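Local coordinates for protein putative oxygenase (Streptomyces viridochromogenes Tue57, PDB 4XAA) that probably acts as an iron- and 2-oxoglutarate-dependent oxygenase in orthosomycin biosynthesis, here holding nickel at its metal site, at residues V122-D127 with R193-S198. Residues are numbered along the deposited sequence; the frame is centred on the assembly and turned at random.
Sequences VPWHRD and RLVHGS. With NI (nickel (II) ion), chain B.
The imidazoles of H125 and H196 meet obliquely, planes 61° apart, each presenting its NE2 to one nickel ion, while the carboxylate of D127, nearly perpendicular to the H196 ring, brings OD1 to that ring's edge. One face of the W124 indole has the CA of G197 over its rim; V195 O lies at the indole edge. W124 CE3 passes 3.3 Å from H196 C. The guanidinium of R126 takes R193 O at its edge, R126 NE lying 2.8 Å from R193 O and NH2 adding a weak bond.

The example illustrates how a double-stranded beta-helix of the PhyH family builds a facial triad, His-X-Asp plus a distant His: H125 and H196 sit on two antiparallel strands, D127 in the loop after the first. H196 NE2 stands 2.2 Å from nickel and D127 OD1 2.3 Å from nickel, so the shared metal, not a hydrogen bond, draws these two together. Three waters, one a long ligand at 2.6 Å, complete the six positions. In both histidines chi1 near 66° turns the ring toward the preceding chain, where ND1 hydrogen-bonds the carbonyl two residues earlier: H125 ND1 to P123 O, almost straight (177°), and H196 ND1 to L194 O at 2.6 Å. These second-shell carbonyls would hold the ring rotations. D127 OD2 accepts a bond from a metal-bound water and is also hydrogen-bonded to H190 NE2. Paired backbone bonds link V122 with S198 and H125 with H196, the register slipping by one residue between them in a beta bulge.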
# COMPACT_ATOMS: atom_id res chain seq x y z
N VAL A 122 1.57 -9.58 6.87
CA VAL A 122 1.54 -8.35 7.65
C VAL A 122 0.36 -8.42 8.60
O VAL A 122 -0.77 -8.39 8.15
CB VAL A 122 1.41 -7.10 6.76
CG1 VAL A 122 1.41 -5.83 7.61
CG2 VAL A 122 2.52 -7.07 5.72
N PRO A 123 0.61 -8.50 9.92
CA PRO A 123 -0.45 -8.60 10.93
C PRO A 123 -1.54 -7.56 10.74
O PRO A 123 -1.25 -6.46 10.27
CB PRO A 123 0.29 -8.36 12.26
CG PRO A 123 1.74 -8.55 11.96
CD PRO A 123 1.95 -8.28 10.51
N TRP A 124 -2.77 -7.90 11.08
CA TRP A 124 -3.87 -6.95 11.00
C TRP A 124 -3.57 -5.73 11.84
O TRP A 124 -2.96 -5.82 12.89
CB TRP A 124 -5.17 -7.60 11.45
CG TRP A 124 -5.58 -8.68 10.52
CD1 TRP A 124 -5.27 -10.01 10.61
CD2 TRP A 124 -6.37 -8.52 9.34
NE1 TRP A 124 -5.83 -10.69 9.55
CE2 TRP A 124 -6.51 -9.80 8.76
CE3 TRP A 124 -6.99 -7.44 8.72
CZ2 TRP A 124 -7.23 -10.01 7.59
CZ3 TRP A 124 -7.70 -7.65 7.56
CH2 TRP A 124 -7.82 -8.92 7.01
N HIS A 125 -4.01 -4.57 11.36
CA HIS A 125 -3.77 -3.32 12.06
C HIS A 125 -4.61 -2.21 11.46
O HIS A 125 -5.26 -2.39 10.42
CB HIS A 125 -2.29 -2.93 12.00
CG HIS A 125 -1.80 -2.62 10.62
ND1 HIS A 125 -1.33 -3.59 9.76
CD2 HIS A 125 -1.69 -1.44 9.95
CE1 HIS A 125 -0.94 -3.02 8.63
NE2 HIS A 125 -1.15 -1.72 8.73
N ARG A 126 -4.61 -1.07 12.14
CA ARG A 126 -5.13 0.18 11.62
C ARG A 126 -3.91 1.04 11.48
O ARG A 126 -3.06 1.04 12.37
CB ARG A 126 -6.17 0.81 12.55
CG ARG A 126 -7.27 -0.17 12.97
CD ARG A 126 -8.25 0.44 13.95
NE ARG A 126 -9.33 1.11 13.26
CZ ARG A 126 -10.30 1.78 13.87
NH1 ARG A 126 -10.30 1.87 15.19
NH2 ARG A 126 -11.26 2.37 13.15
N ASP A 127 -3.78 1.74 10.35
CA ASP A 127 -2.63 2.60 10.13
C ASP A 127 -2.60 3.78 11.12
O ASP A 127 -1.59 4.01 11.77
CB ASP A 127 -2.63 3.11 8.69
CG ASP A 127 -2.24 2.03 7.70
OD1 ASP A 127 -1.54 1.08 8.10
OD2 ASP A 127 -2.64 2.13 6.52
N ARG A 193 -7.74 4.38 8.79
CA ARG A 193 -8.43 3.82 9.95
C ARG A 193 -8.89 2.40 9.68
O ARG A 193 -9.47 1.74 10.53
CB ARG A 193 -9.64 4.68 10.32
CG ARG A 193 -9.33 6.11 10.72
CD ARG A 193 -10.59 6.86 11.09
NE ARG A 193 -11.32 6.23 12.19
CZ ARG A 193 -11.06 6.46 13.48
NH1 ARG A 193 -10.09 7.29 13.83
NH2 ARG A 193 -11.76 5.84 14.42
N LEU A 194 -8.64 1.94 8.46
CA LEU A 194 -9.16 0.65 8.04
C LEU A 194 -8.40 -0.51 8.69
O LEU A 194 -7.17 -0.50 8.76
CB LEU A 194 -9.12 0.54 6.52
CG LEU A 194 -9.56 -0.79 5.90
CD1 LEU A 194 -11.07 -0.90 5.85
CD2 LEU A 194 -8.94 -0.93 4.52
N VAL A 195 -9.14 -1.50 9.17
CA VAL A 195 -8.53 -2.74 9.66
C VAL A 195 -8.14 -3.58 8.46
O VAL A 195 -8.97 -3.91 7.63
CB VAL A 195 -9.47 -3.52 10.57
CG1 VAL A 195 -8.83 -4.82 10.99
CG2 VAL A 195 -9.83 -2.68 11.76
N HIS A 196 -6.85 -3.88 8.35
CA HIS A 196 -6.31 -4.48 7.14
C HIS A 196 -4.99 -5.17 7.43
O HIS A 196 -4.34 -4.89 8.44
CB HIS A 196 -6.12 -3.42 6.05
CG HIS A 196 -5.07 -2.39 6.38
ND1 HIS A 196 -5.31 -1.33 7.22
CD2 HIS A 196 -3.78 -2.28 5.98
CE1 HIS A 196 -4.21 -0.60 7.33
NE2 HIS A 196 -3.27 -1.15 6.58
N GLY A 197 -4.63 -6.10 6.55
CA GLY A 197 -3.38 -6.83 6.63
C GLY A 197 -3.11 -7.44 5.27
O GLY A 197 -3.69 -7.01 4.27
N SER A 198 -2.22 -8.42 5.22
CA SER A 198 -2.00 -9.17 3.98
C SER A 198 -1.38 -10.52 4.35
O SER A 198 -0.62 -10.60 5.31
CB SER A 198 -1.09 -8.40 3.01
OG SER A 198 0.18 -8.11 3.59
NI NI B . -1.08 -0.69 6.72
O HOH W 1 -1.10 0.57 4.90
O HOH W 2 0.23 -2.40 5.35
O HOH W 3 1.25 -0.58 6.38